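Local coordinates for protein maleate cis-trans isomerase (Pseudomonas putida, PDB 4FQ5) that probably catalyses the cis-trans isomerisation of the C2-C3 double bond of maleate, converting it to fumarate, at residues 44-49 / 245-249; 51-55 / 258-263; 156-160 / 219-224; 213-219 / 239-244. The protein carries 1 engineered substitution. All blocks are in the same frame, centred on the assembly; numbering follows the deposited sequence.

Contact 1 of 4, residues 44-49 / 245-249; sequences EIPALL and AVATT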
loop_
_atom_site.group_PDB
_atom_site.type_symbol
_atom_site.label_atom_id
_atom_site.label_comp_id
_atom_site.label_asym_id
_atom_site.label_seq_id
_atom_site.Cartn_x
_atom_site.Cartn_y
_atom_site.Cartn_z
ATOM N N GLU A 44 -14.074 -5.056 4.940
ATOM C CA GLU A 44 -14.078 -5.501 3.550
ATOM C C GLU A 44 -14.194 -4.377 2.528
ATOM O O GLU A 44 -13.559 -4.439 1.475
ATOM C CB GLU A 44 -15.133 -6.582 3.324
ATOM C CG GLU A 44 -14.861 -7.822 4.165
ATOM C CD GLU A 44 -15.720 -9.014 3.788
ATOM O OE1 GLU A 44 -16.719 -8.844 3.060
ATOM O OE2 GLU A 44 -15.397 -10.132 4.225
ATOM N N ILE A 45 -14.992 -3.354 2.821
ATOM C CA ILE A 45 -15.103 -2.209 1.906
ATOM C C ILE A 45 -13.760 -1.460 1.809
ATOM O O ILE A 45 -13.303 -1.175 0.705
ATOM C CB ILE A 45 -16.303 -1.279 2.249
ATOM C CG1 ILE A 45 -17.585 -1.741 1.551
ATOM C CG2 ILE A 45 -16.073 0.151 1.786
ATOM C CD1 ILE A 45 -17.929 -3.197 1.740
ATOM N N PRO A 46 -13.114 -1.159 2.953
ATOM C CA PRO A 46 -11.774 -0.580 2.825
ATOM C C PRO A 46 -10.742 -1.524 2.189
ATOM O O PRO A 46 -9.906 -1.067 1.411
ATOM C CB PRO A 46 -11.404 -0.229 4.272
ATOM C CG PRO A 46 -12.732 0.070 4.900
ATOM C CD PRO A 46 -13.636 -0.995 4.322
ATOM N N ALA A 47 -10.804 -2.819 2.499
ATOM C CA ALA A 47 -9.900 -3.777 1.855
ATOM C C ALA A 47 -10.045 -3.717 0.325
ATOM O O ALA A 47 -9.048 -3.585 -0.371
ATOM C CB ALA A 47 -10.133 -5.193 2.370
ATOM N N LEU A 48 -11.284 -3.785 -0.176
ATOM C CA LEU A 48 -11.569 -3.720 -1.618
ATOM C C LEU A 48 -11.041 -2.448 -2.276
ATOM O O LEU A 48 -10.400 -2.501 -3.331
ATOM C CB LEU A 48 -13.076 -3.820 -1.894
ATOM C CG LEU A 48 -13.819 -5.124 -2.241
ATOM C CD1 LEU A 48 -12.925 -6.235 -2.782
ATOM C CD2 LEU A 48 -14.708 -5.612 -1.110
ATOM N N LEU A 49 -11.325 -1.305 -1.658
ATOM C CA LEU A 49 -10.956 -0.015 -2.224
ATOM C C LEU A 49 -9.445 0.247 -2.131
ATOM O O LEU A 49 -8.883 0.947 -2.973
ATOM C CB LEU A 49 -11.796 1.106 -1.588
ATOM C CG LEU A 49 -13.072 1.590 -2.311
ATOM C CD1 LEU A 49 -13.626 0.646 -3.372
ATOM C CD2 LEU A 49 -14.181 2.019 -1.355
ATOM N N ALA A 245 -21.255 -7.155 0.603
ATOM C CA ALA A 245 -20.140 -6.199 0.686
ATOM C C ALA A 245 -19.600 -5.854 -0.694
ATOM O O ALA A 245 -19.384 -4.677 -1.005
ATOM C CB ALA A 245 -19.024 -6.758 1.561
ATOM N N VAL A 246 -19.381 -6.884 -1.517
ATOM C CA VAL A 246 -18.881 -6.693 -2.887
ATOM C C VAL A 246 -19.871 -5.906 -3.751
ATOM O O VAL A 246 -19.478 -4.981 -4.469
ATOM C CB VAL A 246 -18.476 -8.037 -3.542
ATOM C CG1 VAL A 246 -18.533 -7.965 -5.066
ATOM C CG2 VAL A 246 -17.083 -8.438 -3.084
ATOM N N ALA A 247 -21.151 -6.266 -3.668
ATOM C CA ALA A 247 -22.204 -5.581 -4.428
ATOM C C ALA A 247 -22.293 -4.098 -4.061
ATOM O O ALA A 247 -22.447 -3.245 -4.940
ATOM C CB ALA A 247 -23.548 -6.268 -4.214
ATOM N N THR A 248 -22.181 -3.811 -2.763
ATOM C CA THR A 248 -22.210 -2.440 -2.236
ATOM C C THR A 248 -21.063 -1.597 -2.804
ATOM O O THR A 248 -21.275 -0.452 -3.211
ATOM C CB THR A 248 -22.154 -2.429 -0.690
ATOM O OG1 THR A 248 -23.293 -3.118 -0.161
ATOM C CG2 THR A 248 -22.144 -1.006 -0.133
ATOM N N THR A 249 -19.852 -2.155 -2.845
ATOM C CA THR A 249 -18.728 -1.366 -3.368
ATOM C C THR A 249 -18.861 -1.170 -4.872
ATOM O O THR A 249 -18.560 -0.095 -5.386
ATOM C CB THR A 249 -17.304 -1.850 -2.948
ATOM O OG1 THR A 249 -16.569 -2.328 -4.078
ATOM C CG2 THR A 249 -17.320 -2.867 -1.846
#

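Contact 2 of 4, residues 51-55 / 258-263; sequences ARELV and LPTRVP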
loop_
_atom_site.group_PDB
_atom_site.type_symbol
_atom_site.label_atom_id
_atom_site.label_comp_id
_atom_site.label_asym_id
_atom_site.label_seq_id
_atom_site.Cartn_x
_atom_site.Cartn_y
_atom_site.Cartn_z
ATOM N N ALA A 51 -7.285 -2.243 -2.492
ATOM C CA ALA A 51 -6.879 -2.998 -3.679
ATOM C C ALA A 51 -7.094 -2.180 -4.951
ATOM O O ALA A 51 -6.252 -2.201 -5.853
ATOM C CB ALA A 51 -7.611 -4.339 -3.756
ATOM N N ARG A 52 -8.208 -1.440 -5.016
ATOM C CA ARG A 52 -8.490 -0.601 -6.186
ATOM C C ARG A 52 -7.413 0.479 -6.391
ATOM O O ARG A 52 -7.089 0.832 -7.531
ATOM C CB ARG A 52 -9.874 0.043 -6.106
ATOM C CG ARG A 52 -10.315 0.675 -7.418
ATOM C CD ARG A 52 -11.578 1.510 -7.269
ATOM N NE ARG A 52 -12.039 1.996 -8.569
ATOM C CZ ARG A 52 -11.666 3.147 -9.130
ATOM N NH1 ARG A 52 -10.812 3.966 -8.503
ATOM N NH2 ARG A 52 -12.155 3.484 -10.318
ATOM N N GLU A 53 -6.871 0.989 -5.287
ATOM C CA GLU A 53 -5.830 2.021 -5.328
ATOM C C GLU A 53 -4.539 1.543 -6.009
ATOM O O GLU A 53 -3.751 2.356 -6.486
ATOM C CB GLU A 53 -5.556 2.582 -3.924
ATOM C CG GLU A 53 -6.730 3.385 -3.363
ATOM C CD GLU A 53 -6.504 3.932 -1.961
ATOM O OE1 GLU A 53 -5.419 3.697 -1.383
ATOM O OE2 GLU A 53 -7.422 4.608 -1.431
ATOM N N LEU A 54 -4.339 0.227 -6.068
ATOM C CA LEU A 54 -3.205 -0.351 -6.803
ATOM C C LEU A 54 -3.394 -0.230 -8.309
ATOM O O LEU A 54 -2.438 -0.315 -9.085
ATOM C CB LEU A 54 -3.030 -1.826 -6.441
ATOM C CG LEU A 54 -2.707 -2.136 -4.979
ATOM C CD1 LEU A 54 -2.623 -3.642 -4.808
ATOM C CD2 LEU A 54 -1.410 -1.467 -4.539
ATOM N N VAL A 55 -4.636 -0.008 -8.711
ATOM C CA VAL A 55 -5.045 -0.194 -10.085
ATOM C C VAL A 55 -5.584 1.089 -10.735
ATOM O O VAL A 55 -5.608 1.208 -11.958
ATOM C CB VAL A 55 -6.028 -1.391 -10.126
ATOM C CG1 VAL A 55 -7.207 -1.168 -11.059
ATOM C CG2 VAL A 55 -5.272 -2.678 -10.431
ATOM N N LEU A 258 -17.279 5.743 -11.618
ATOM C CA LEU A 258 -15.906 5.238 -11.624
ATOM C C LEU A 258 -15.843 3.791 -12.106
ATOM O O LEU A 258 -16.758 3.012 -11.830
ATOM C CB LEU A 258 -15.291 5.346 -10.225
ATOM C CG LEU A 258 -15.165 6.732 -9.592
ATOM C CD1 LEU A 258 -14.859 6.591 -8.105
ATOM C CD2 LEU A 258 -14.103 7.567 -10.299
ATOM N N PRO A 259 -14.758 3.422 -12.823
ATOM C CA PRO A 259 -14.503 2.031 -13.212
ATOM C C PRO A 259 -14.571 1.093 -12.004
ATOM O O PRO A 259 -14.205 1.484 -10.902
ATOM C CB PRO A 259 -13.074 2.078 -13.756
ATOM C CG PRO A 259 -12.936 3.460 -14.289
ATOM C CD PRO A 259 -13.731 4.338 -13.359
ATOM N N THR A 260 -15.033 -0.130 -12.227
ATOM C CA THR A 260 -15.349 -1.057 -11.144
ATOM C C THR A 260 -14.407 -2.260 -11.108
ATOM O O THR A 260 -14.796 -3.355 -10.702
ATOM C CB THR A 260 -16.804 -1.552 -11.257
ATOM O OG1 THR A 260 -16.997 -2.191 -12.528
ATOM C CG2 THR A 260 -17.776 -0.389 -11.130
ATOM N N ARG A 261 -13.170 -2.050 -11.541
ATOM C CA ARG A 261 -12.178 -3.110 -11.509
ATOM C C ARG A 261 -11.426 -3.078 -10.183
ATOM O O ARG A 261 -10.671 -2.141 -9.895
ATOM C CB ARG A 261 -11.217 -2.984 -12.693
ATOM C CG ARG A 261 -10.345 -4.203 -12.894
ATOM C CD ARG A 261 -9.512 -4.083 -14.157
ATOM N NE ARG A 261 -8.142 -4.344 -13.775
ATOM C CZ ARG A 261 -7.155 -3.458 -13.815
ATOM N NH1 ARG A 261 -7.342 -2.236 -14.293
ATOM N NH2 ARG A 261 -5.965 -3.824 -13.395
ATOM N N VAL A 262 -11.655 -4.111 -9.376
ATOM C CA VAL A 262 -11.023 -4.238 -8.069
ATOM C C VAL A 262 -10.388 -5.620 -7.928
ATOM O O VAL A 262 -11.093 -6.632 -7.936
ATOM C CB VAL A 262 -12.035 -4.024 -6.918
ATOM C CG1 VAL A 262 -11.365 -4.255 -5.572
ATOM C CG2 VAL A 262 -12.647 -2.629 -6.980
ATOM N N PRO A 263 -9.052 -5.670 -7.792
ATOM C CA PRO A 263 -8.353 -6.942 -7.603
ATOM C C PRO A 263 -8.894 -7.717 -6.400
ATOM O O PRO A 263 -9.000 -7.161 -5.303
ATOM C CB PRO A 263 -6.908 -6.504 -7.345
ATOM C CG PRO A 263 -6.788 -5.204 -8.071
ATOM C CD PRO A 263 -8.114 -4.532 -7.859
HETATM O O HOH W 1 -4.593 -0.250 -14.046
#

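Contact 3 of 4, residues 156-160 / 219-224; sequences VVTPY and SAAVQM. Engineered in segment 219-224: A221 (natural residue Cys). With MAE (maleic acid), chain C.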
loop_
_atom_site.group_PDB
_atom_site.type_symbol
_atom_site.label_atom_id
_atom_site.label_comp_id
_atom_site.label_asym_id
_atom_site.label_seq_id
_atom_site.Cartn_x
_atom_site.Cartn_y
_atom_site.Cartn_z
ATOM N N VAL A 156 -27.649 -18.857 -2.462
ATOM C CA VAL A 156 -27.455 -17.853 -1.408
ATOM C C VAL A 156 -27.040 -18.477 -0.083
ATOM O O VAL A 156 -27.705 -19.381 0.416
ATOM C CB VAL A 156 -28.757 -17.034 -1.156
ATOM C CG1 VAL A 156 -28.532 -15.965 -0.092
ATOM C CG2 VAL A 156 -29.258 -16.393 -2.437
ATOM N N VAL A 157 -25.955 -17.977 0.498
ATOM C CA VAL A 157 -25.589 -18.341 1.864
ATOM C C VAL A 157 -25.854 -17.145 2.778
ATOM O O VAL A 157 -25.532 -16.010 2.425
ATOM C CB VAL A 157 -24.101 -18.755 1.972
ATOM C CG1 VAL A 157 -23.792 -19.280 3.368
ATOM C CG2 VAL A 157 -23.744 -19.790 0.903
ATOM N N THR A 158 -26.453 -17.399 3.940
ATOM C CA THR A 158 -26.663 -16.356 4.950
ATOM C C THR A 158 -26.247 -16.873 6.330
ATOM O O THR A 158 -26.150 -18.085 6.529
ATOM C CB THR A 158 -28.141 -15.898 5.030
ATOM O OG1 THR A 158 -28.839 -16.705 5.989
ATOM C CG2 THR A 158 -28.847 -15.978 3.681
ATOM N N PRO A 159 -25.999 -15.960 7.291
ATOM C CA PRO A 159 -25.750 -16.383 8.662
ATOM C C PRO A 159 -26.992 -16.314 9.558
ATOM O O PRO A 159 -26.924 -16.704 10.727
ATOM C CB PRO A 159 -24.727 -15.361 9.141
ATOM C CG PRO A 159 -25.131 -14.106 8.441
ATOM C CD PRO A 159 -25.717 -14.522 7.113
ATOM N N TYR A 160 -28.103 -15.837 9.005
ATOM C CA TYR A 160 -29.295 -15.524 9.788
ATOM C C TYR A 160 -30.039 -16.755 10.286
ATOM O O TYR A 160 -29.879 -17.859 9.757
ATOM C CB TYR A 160 -30.303 -14.704 8.973
ATOM C CG TYR A 160 -29.742 -13.606 8.102
ATOM C CD1 TYR A 160 -28.942 -12.590 8.629
ATOM C CD2 TYR A 160 -30.055 -13.561 6.749
ATOM C CE1 TYR A 160 -28.452 -11.576 7.818
ATOM C CE2 TYR A 160 -29.561 -12.566 5.932
ATOM C CZ TYR A 160 -28.769 -11.573 6.472
ATOM O OH TYR A 160 -28.295 -10.589 5.637
ATOM N N SER A 219 -22.287 -14.441 0.730
ATOM C CA SER A 219 -22.847 -13.883 1.958
ATOM C C SER A 219 -23.866 -12.813 1.610
ATOM O O SER A 219 -23.533 -11.823 0.944
ATOM C CB SER A 219 -21.761 -13.287 2.864
ATOM O OG SER A 219 -22.340 -12.818 4.077
ATOM N N ALA A 220 -25.108 -13.027 2.043
ATOM C CA ALA A 220 -26.152 -12.009 1.926
ATOM C C ALA A 220 -25.978 -10.984 3.035
ATOM O O ALA A 220 -26.462 -9.859 2.934
ATOM C CB ALA A 220 -27.535 -12.644 2.004
ATOM N N ALA A 221 -25.286 -11.384 4.093
ATOM C CA ALA A 221 -25.023 -10.513 5.224
ATOM C C ALA A 221 -23.696 -9.800 5.073
ATOM O O ALA A 221 -22.772 -10.273 4.404
ATOM C CB ALA A 221 -25.038 -11.299 6.519
ATOM N N VAL A 222 -23.608 -8.671 5.750
ATOM C CA VAL A 222 -22.466 -7.806 5.674
ATOM C C VAL A 222 -21.535 -8.033 6.878
ATOM O O VAL A 222 -20.369 -7.646 6.849
ATOM C CB VAL A 222 -22.987 -6.364 5.482
ATOM C CG1 VAL A 222 -22.412 -5.380 6.480
ATOM C CG2 VAL A 222 -22.810 -5.925 4.034
ATOM N N GLN A 223 -22.039 -8.700 7.917
ATOM C CA GLN A 223 -21.199 -9.063 9.066
ATOM C C GLN A 223 -20.351 -10.322 8.843
ATOM O O GLN A 223 -19.257 -10.434 9.392
ATOM C CB GLN A 223 -22.033 -9.217 10.345
ATOM C CG GLN A 223 -21.238 -9.539 11.607
ATOM C CD GLN A 223 -20.444 -8.364 12.154
ATOM O OE1 GLN A 223 -19.746 -7.654 11.414
ATOM N NE2 GLN A 223 -20.525 -8.168 13.468
ATOM N N MET A 224 -20.859 -11.272 8.065
ATOM C CA MET A 224 -20.146 -12.529 7.861
ATOM C C MET A 224 -19.001 -12.322 6.873
ATOM O O MET A 224 -19.248 -11.974 5.725
ATOM C CB MET A 224 -21.095 -13.608 7.344
ATOM C CG MET A 224 -20.415 -14.953 7.185
ATOM S SD MET A 224 -21.553 -16.303 6.865
ATOM C CE MET A 224 -22.087 -15.976 5.192
HETATM C C1 MAE C . -24.998 -7.274 9.607
HETATM O O1 MAE C . -24.191 -6.833 10.439
HETATM O O2 MAE C . -24.767 -8.247 8.873
HETATM C C2 MAE C . -26.311 -6.619 9.515
HETATM C C3 MAE C . -27.152 -6.759 8.506
HETATM C C4 MAE C . -26.901 -7.575 7.296
HETATM O O3 MAE C . -27.589 -8.576 7.122
HETATM O O4 MAE C . -26.057 -7.243 6.457
#

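Contact 4 of 4, residues 213-219 / 239-244; sequences VDAIVIS and KPVISA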
loop_
_atom_site.group_PDB
_atom_site.type_symbol
_atom_site.label_atom_id
_atom_site.label_comp_id
_atom_site.label_asym_id
_atom_site.label_seq_id
_atom_site.Cartn_x
_atom_site.Cartn_y
_atom_site.Cartn_z
ATOM N N VAL A 213 -27.353 -22.738 -11.295
ATOM C CA VAL A 213 -27.374 -21.378 -10.780
ATOM C C VAL A 213 -26.493 -20.484 -11.661
ATOM O O VAL A 213 -25.524 -20.965 -12.248
ATOM C CB VAL A 213 -26.934 -21.414 -9.296
ATOM C CG1 VAL A 213 -25.924 -20.336 -8.952
ATOM C CG2 VAL A 213 -28.147 -21.408 -8.373
ATOM N N ASP A 214 -26.840 -19.203 -11.783
ATOM C CA ASP A 214 -26.038 -18.269 -12.588
ATOM C C ASP A 214 -24.956 -17.546 -11.777
ATOM O O ASP A 214 -23.892 -17.213 -12.301
ATOM C CB ASP A 214 -26.926 -17.242 -13.292
ATOM C CG ASP A 214 -27.828 -17.862 -14.351
ATOM O OD1 ASP A 214 -27.490 -18.939 -14.894
ATOM O OD2 ASP A 214 -28.877 -17.253 -14.650
ATOM N N ALA A 215 -25.243 -17.289 -10.505
ATOM C CA ALA A 215 -24.290 -16.639 -9.616
ATOM C C ALA A 215 -24.494 -17.138 -8.196
ATOM O O ALA A 215 -25.578 -17.608 -7.847
ATOM C CB ALA A 215 -24.430 -15.119 -9.686
ATOM N N ILE A 216 -23.441 -17.048 -7.390
ATOM C CA ILE A 216 -23.473 -17.500 -6.009
ATOM C C ILE A 216 -23.307 -16.287 -5.105
ATOM O O ILE A 216 -22.364 -15.496 -5.269
ATOM C CB ILE A 216 -22.367 -18.543 -5.724
ATOM C CG1 ILE A 216 -22.592 -19.810 -6.561
ATOM C CG2 ILE A 216 -22.311 -18.898 -4.244
ATOM C CD1 ILE A 216 -21.349 -20.664 -6.756
ATOM N N VAL A 217 -24.245 -16.131 -4.174
ATOM C CA VAL A 217 -24.149 -15.106 -3.150
ATOM C C VAL A 217 -23.522 -15.775 -1.940
ATOM O O VAL A 217 -24.202 -16.484 -1.187
ATOM C CB VAL A 217 -25.526 -14.492 -2.804
ATOM C CG1 VAL A 217 -25.396 -13.462 -1.690
ATOM C CG2 VAL A 217 -26.150 -13.855 -4.038
ATOM N N ILE A 218 -22.217 -15.560 -1.778
ATOM C CA ILE A 218 -21.431 -16.202 -0.725
ATOM C C ILE A 218 -21.798 -15.680 0.670
ATOM O O ILE A 218 -21.623 -16.382 1.663
ATOM C CB ILE A 218 -19.904 -16.075 -0.995
ATOM C CG1 ILE A 218 -19.096 -16.964 -0.045
ATOM C CG2 ILE A 218 -19.443 -14.618 -0.927
ATOM C CD1 ILE A 218 -17.683 -17.264 -0.519
ATOM N N SER A 219 -22.287 -14.441 0.730
ATOM C CA SER A 219 -22.847 -13.883 1.958
ATOM C C SER A 219 -23.866 -12.813 1.610
ATOM O O SER A 219 -23.533 -11.823 0.944
ATOM C CB SER A 219 -21.761 -13.287 2.864
ATOM O OG SER A 219 -22.340 -12.818 4.077
ATOM N N LYS A 239 -18.534 -20.333 -11.240
ATOM C CA LYS A 239 -19.638 -19.383 -11.274
ATOM C C LYS A 239 -19.202 -18.034 -10.689
ATOM O O LYS A 239 -18.315 -17.985 -9.840
ATOM C CB LYS A 239 -20.846 -19.937 -10.505
ATOM C CG LYS A 239 -21.958 -20.541 -11.366
ATOM C CD LYS A 239 -21.491 -21.664 -12.275
ATOM C CE LYS A 239 -22.643 -22.563 -12.722
ATOM N NZ LYS A 239 -23.535 -21.936 -13.738
ATOM N N PRO A 240 -19.815 -16.932 -11.161
ATOM C CA PRO A 240 -19.586 -15.647 -10.509
ATOM C C PRO A 240 -19.998 -15.715 -9.044
ATOM O O PRO A 240 -21.038 -16.309 -8.710
ATOM C CB PRO A 240 -20.508 -14.692 -11.272
ATOM C CG PRO A 240 -20.687 -15.326 -12.609
ATOM C CD PRO A 240 -20.649 -16.803 -12.369
ATOM N N VAL A 241 -19.168 -15.143 -8.179
ATOM C CA VAL A 241 -19.466 -15.082 -6.757
ATOM C C VAL A 241 -19.519 -13.623 -6.333
ATOM O O VAL A 241 -18.622 -12.838 -6.656
ATOM C CB VAL A 241 -18.426 -15.854 -5.922
ATOM C CG1 VAL A 241 -18.669 -15.679 -4.430
ATOM C CG2 VAL A 241 -18.440 -17.331 -6.286
ATOM N N ILE A 242 -20.593 -13.266 -5.633
ATOM C CA ILE A 242 -20.747 -11.933 -5.073
ATOM C C ILE A 242 -21.109 -12.034 -3.606
ATOM O O ILE A 242 -21.490 -13.103 -3.120
ATOM C CB ILE A 242 -21.825 -11.106 -5.812
ATOM C CG1 ILE A 242 -23.201 -11.789 -5.713
ATOM C CG2 ILE A 242 -21.398 -10.856 -7.250
ATOM C CD1 ILE A 242 -24.318 -11.022 -6.388
ATOM N N SER A 243 -20.972 -10.911 -2.908
ATOM C CA SER A 243 -21.394 -10.794 -1.526
ATOM C C SER A 243 -22.069 -9.445 -1.383
ATOM O O SER A 243 -21.894 -8.576 -2.243
ATOM C CB SER A 243 -20.191 -10.877 -0.589
ATOM O OG SER A 243 -19.332 -9.765 -0.775
ATOM N N ALA A 244 -22.839 -9.266 -0.308
ATOM C CA ALA A 244 -23.464 -7.971 -0.037
ATOM C C ALA A 244 -22.406 -6.861 -0.002
ATOM O O ALA A 244 -22.625 -5.777 -0.534
ATOM C CB ALA A 244 -24.244 -8.011 1.268
#

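Contact 1 of 4, residues 44-49 / 245-249
I45 reaches A245 through a bend in its own chain: CG2 stands anti to the backbone N, and a turn about CB-CG1 (chi2 51°) carries CD1 to 3.7 Å from A245 CB. E44 does the reverse, running almost straight beyond CG (chi2 -169°), which brings its carboxylate to the start of the facing helix. The contact is a helix-helix crossing in an alpha/beta fold with two four-stranded parallel sheets. It joins helix 41-52, which follows the first strand of one sheet, to helix 244-255, which follows strand 241-243 of the other. The short axes cross at -56° and approach to 9.7 Å, a spacing that the long side chains of I45 and L48 bridge to reach A245, V246 and T249. L48 comes in at about a right angle to V246, its CD2 lying 4.2 Å from V246 CG2. The I45 and T249 side chains slide past each other in opposite directions, although the T249 methyl sits implausibly close to the carbonyl of A245 in its own helix, so its exact placement is doubtful. I45 and L49 also pack against F62 of strand 59-67, so these two side chains lie between that strand and helix 244-255. The glutamate divides its two oxygens: E44 OE2 takes hydrogen bonds from the backbone N of S226 and of L227, while E44 OE1 rests 3.5 Å from A245 CB.

Contact 2 of 4, residues 51-55 / 258-263
R52 makes the polar link, gripping the carbonyl of P259 side-on with two nitrogens. Its NH2 lies 2.9 Å from P259 O and its NE 3.2 Å from the same oxygen, which sits close to the guanidinium plane. Both donors approach from one face of the carbonyl plane. The fully extended chain, with CG anti to the backbone N (chi1 -168°), spans the distance to the loop, and the remaining NH1 forms a salt bridge with E58, so two partners fix the rotation of the group. A second arginine is used differently: V55 lies over one face of the R261 guanidinium, CG1 being 3.4 Å from R261 NH1. A water bound by V55 O at 2.7 Å bridges weakly to that NH1. Apolar contacts make up the rest. V262 CG2 packs 3.9 Å from R52 CB, V55 CG2 meets P263 CG at 3.8 Å, and A51 CB lies 4.1 Å from P263 CD. A51 and L54 also pack on L54 of the second subunit, and P263 on G264 of that subunit. The arrangement is a helix-to-loop junction, tied by a side-on arginine-carbonyl grip at a contact with the second subunit.

Contact 3 of 4, residues 156-160 / 219-224
P159 and A221 are pressed together more tightly than carbons usually pack, with P159 CD only 3.3 Å from A221 CB. A221 is an engineered substitution for the natural cysteine, predicted to be the proton donor, which places this tight contact in the maleic acid pocket, at what is probably the active site. The same P159 CD lies over the centre of the Y160 ring, 4.0 Å above its plane. Y160 CG is anti to its carbonyl carbon (chi1 -41°), and this turns the ring so that OH points into the pocket, where it donates to O3 of the bound maleic acid at 2.6 Å. Both carboxylates of the ligand meet the backbone of the 219-224 loop: V222 N gives a bond of 2.9 Å to O4, and Q223 N one of 2.9 Å to O2. N38 and N190 also hydrogen-bond to it through their ND2 atoms. A phenylalanine in place of Y160 would probably leave the O3 carboxylate oxygen without this hydroxyl donor. A220 N donates to V157 O (3.0 Å), tying the start of the loop to the end of strand 153-158. T158 OG1, also bonded to T165, accepts from Y160 N at 3.2 Å in an ST turn. Strand 153-158 is hydrogen-bonded to R183 of strand 178-184 and V217 of strand 215-217, Y160 touches helices 104-108 and 162-174, and P159 and M224 pack on V193 of helix 190-194.

Contact 4 of 4, residues 213-219 / 239-244
K239, just before strand 241-243, bonds to V213, just before strand 215-217, in a beta-alpha-beta unit whose parallel strands are joined through helix 230-237. The lysine can be followed outward. CB lies 3.9 Å from I216 CD1, CG passes the carbonyls of V213 and D214, and CD continues beside V213 O. The bend at chi2 (57°) lays the chain along V213, CE coming 3.3 Å from V213 O, and a second at chi4 (74°) turns NZ to 2.7 Å from that oxygen, almost straight out along the carbonyl. A methionine in its place would probably leave V213 O without this donor and the loop before the strand less firmly held. Parallel pairing follows: I216 N donates to P240 O (2.8 Å), I242 N to I216 O (2.9 Å) and I218 N to I242 O (2.9 Å). V217 and I242 meet on one face, CG2 to CG1, against L142 of helix 138-149. Where the chain turns a corner at I218, I218 CB packs 3.7 Å from V241 CG1, and both residues touch V233 of helix 230-237. At the far end S243 is the N-cap of helix 244-255, its OG accepting from V246 N, and the next residue's A244 N donates to S219 O at 2.9 Å.

Overall arrangement
Contact 3 lines the maleic acid pocket. Contacts 3 and 4 share S219 and neighbouring strands of one parallel sheet, with V157 N probably hydrogen-bonded to V217 O (2.9 Å); their centres are about 11 Å apart. Strand 241-243 of contact 4 runs straight into helix 244-255 of contact 1, where A245 packs on V222 of the substrate-binding loop; the A245 side chain lies about 9 Å from the maleic acid. Contacts 1 and 2 both use helix 41-52, and their centres too are about 11 Å apart, with L48 packing on V262. Contact 2 is farthest from the pocket, its centre about 24 Å from that of contact 3. Contacts 2 and 4 both touch the second subunit.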